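Local coordinates for protein 6-aminohexanoate-cyclic-dimer hydrolase (Arthrobacter sp., PDB 3A2P) that hydrolyses the cyclic dimer of 6-aminohexanoate, a by-product of nylon-6 manufacture, to the linear dimer, at residues E253-L258 with L291-N296. Residues are numbered along the deposited sequence; the frame is centred on the assembly and turned at random.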
loop_
_atom_site.group_PDB
_atom_site.type_symbol
_atom_site.label_atom_id
_atom_site.label_comp_id
_atom_site.label_asym_id
_atom_site.label_seq_id
_atom_site.Cartn_x
_atom_site.Cartn_y
_atom_site.Cartn_z
ATOM N N GLU A 253 -15.576 18.128 6.846
ATOM C CA GLU A 253 -15.537 18.964 8.038
ATOM C C GLU A 253 -14.261 19.794 8.053
ATOM O O GLU A 253 -13.215 19.350 7.576
ATOM C CB GLU A 253 -15.598 18.102 9.299
ATOM C CG GLU A 253 -16.943 17.442 9.537
ATOM C CD GLU A 253 -16.948 16.575 10.780
ATOM O OE1 GLU A 253 -16.608 17.088 11.867
ATOM O OE2 GLU A 253 -17.292 15.381 10.670
ATOM N N ASN A 254 -14.348 21.003 8.596
ATOM C CA ASN A 254 -13.183 21.871 8.666
ATOM C C ASN A 254 -12.456 21.606 9.976
ATOM O O ASN A 254 -12.969 21.906 11.052
ATOM C CB ASN A 254 -13.596 23.340 8.593
ATOM C CG ASN A 254 -12.407 24.268 8.455
ATOM O OD1 ASN A 254 -11.476 24.227 9.259
ATOM N ND2 ASN A 254 -12.432 25.114 7.433
ATOM N N PRO A 255 -11.247 21.032 9.898
ATOM C CA PRO A 255 -10.430 20.713 11.074
ATOM C C PRO A 255 -9.903 21.956 11.783
ATOM O O PRO A 255 -9.456 21.884 12.926
ATOM C CB PRO A 255 -9.296 19.879 10.488
ATOM C CG PRO A 255 -9.148 20.446 9.109
ATOM C CD PRO A 255 -10.574 20.603 8.659
ATOM N N GLY A 256 -9.957 23.092 11.094
ATOM C CA GLY A 256 -9.456 24.324 11.674
ATOM C C GLY A 256 -7.958 24.388 11.458
ATOM O O GLY A 256 -7.408 23.590 10.699
ATOM N N SER A 257 -7.293 25.329 12.122
ATOM C CA SER A 257 -5.850 25.485 11.991
ATOM C C SER A 257 -5.132 24.443 12.845
ATOM O O SER A 257 -5.287 24.411 14.063
ATOM C CB SER A 257 -5.435 26.895 12.423
ATOM O OG SER A 257 -4.041 27.093 12.266
ATOM N N LEU A 258 -4.340 23.596 12.198
ATOM C CA LEU A 258 -3.611 22.545 12.904
ATOM C C LEU A 258 -2.125 22.853 13.024
ATOM O O LEU A 258 -1.582 23.645 12.254
ATOM C CB LEU A 258 -3.799 21.214 12.169
ATOM C CG LEU A 258 -5.253 20.781 11.950
ATOM C CD1 LEU A 258 -5.310 19.560 11.037
ATOM C CD2 LEU A 258 -5.898 20.484 13.293
ATOM N N LEU A 291 -3.521 27.902 3.546
ATOM C CA LEU A 291 -4.855 27.497 3.970
ATOM C C LEU A 291 -5.162 27.912 5.403
ATOM O O LEU A 291 -6.284 27.737 5.878
ATOM C CB LEU A 291 -5.018 25.983 3.823
ATOM C CG LEU A 291 -5.113 25.467 2.386
ATOM C CD1 LEU A 291 -5.071 23.946 2.374
ATOM C CD2 LEU A 291 -6.396 25.980 1.749
ATOM N N GLY A 292 -4.167 28.453 6.096
ATOM C CA GLY A 292 -4.385 28.892 7.463
ATOM C C GLY A 292 -3.827 27.999 8.555
ATOM O O GLY A 292 -4.000 28.289 9.739
ATOM N N HIS A 293 -3.164 26.910 8.178
ATOM C CA HIS A 293 -2.592 26.012 9.171
ATOM C C HIS A 293 -1.308 26.604 9.738
ATOM O O HIS A 293 -0.662 27.437 9.103
ATOM C CB HIS A 293 -2.309 24.638 8.552
ATOM C CG HIS A 293 -3.546 23.877 8.188
ATOM N ND1 HIS A 293 -4.392 23.340 9.134
ATOM C CD2 HIS A 293 -4.092 23.584 6.984
ATOM C CE1 HIS A 293 -5.407 22.748 8.530
ATOM N NE2 HIS A 293 -5.249 22.882 7.225
ATOM N N ASP A 294 -0.951 26.183 10.946
ATOM C CA ASP A 294 0.262 26.662 11.593
ATOM C C ASP A 294 1.389 25.728 11.165
ATOM O O ASP A 294 1.671 24.729 11.830
ATOM C CB ASP A 294 0.082 26.632 13.110
ATOM C CG ASP A 294 1.287 27.166 13.850
ATOM O OD1 ASP A 294 2.229 27.653 13.194
ATOM O OD2 ASP A 294 1.289 27.101 15.097
ATOM N N VAL A 295 2.028 26.069 10.050
ATOM C CA VAL A 295 3.095 25.253 9.478
ATOM C C VAL A 295 4.496 25.658 9.929
ATOM O O VAL A 295 4.866 26.830 9.871
ATOM C CB VAL A 295 3.006 25.291 7.938
ATOM C CG1 VAL A 295 4.069 24.384 7.315
ATOM C CG2 VAL A 295 1.616 24.865 7.506
ATOM N N ASN A 296 5.276 24.671 10.363
ATOM C CA ASN A 296 6.631 24.909 10.851
ATOM C C ASN A 296 7.575 23.780 10.456
ATOM O O ASN A 296 7.136 22.662 10.198
ATOM C CB ASN A 296 6.616 24.995 12.378
ATOM C CG ASN A 296 5.630 26.020 12.895
ATOM O OD1 ASN A 296 5.927 27.212 12.943
ATOM N ND2 ASN A 296 4.440 25.559 13.272
#
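Strands 259-262 and 294-297 are parallel neighbours at one edge of the amidase sheet, joined through helix 275-290 in a beta-alpha-beta crossover. Here Ser257 and Leu258, leading into the first strand, meet Gly292 and His293, just before the second strand, and Asp294, its first residue. Asp294 N donates to Leu258 O at 2.9 Å, and the pairing continues through Val260. Gly292, with positive phi, ends the helix in a Schellman motif. Ser257 OG donates to Gly292 O at 2.8 Å, in the carbonyl plane and on a lone pair.

His293 is the central side chain. Its CG stands anti to the carbonyl carbon (chi1 -68°), which turns the ring alongside Leu258. His293 ND1 accepts from Leu258 N at 3.1 Å, almost straight at 163° and within the ring plane. NE2 bonds to Gln469 of helix 460-473, so both ring nitrogens are engaged, which probably fixes the ring's rotation. A leucine here would probably leave Leu258 N without its acceptor and Gln469 without its ring partner. Asp294 turns its carboxylate to Arg259 in a salt bridge. Against the imidazole, Leu258 packs its CG 3.9 Å from His293 CE1, while Gly256 O lies obliquely 3.1 Å from that same carbon.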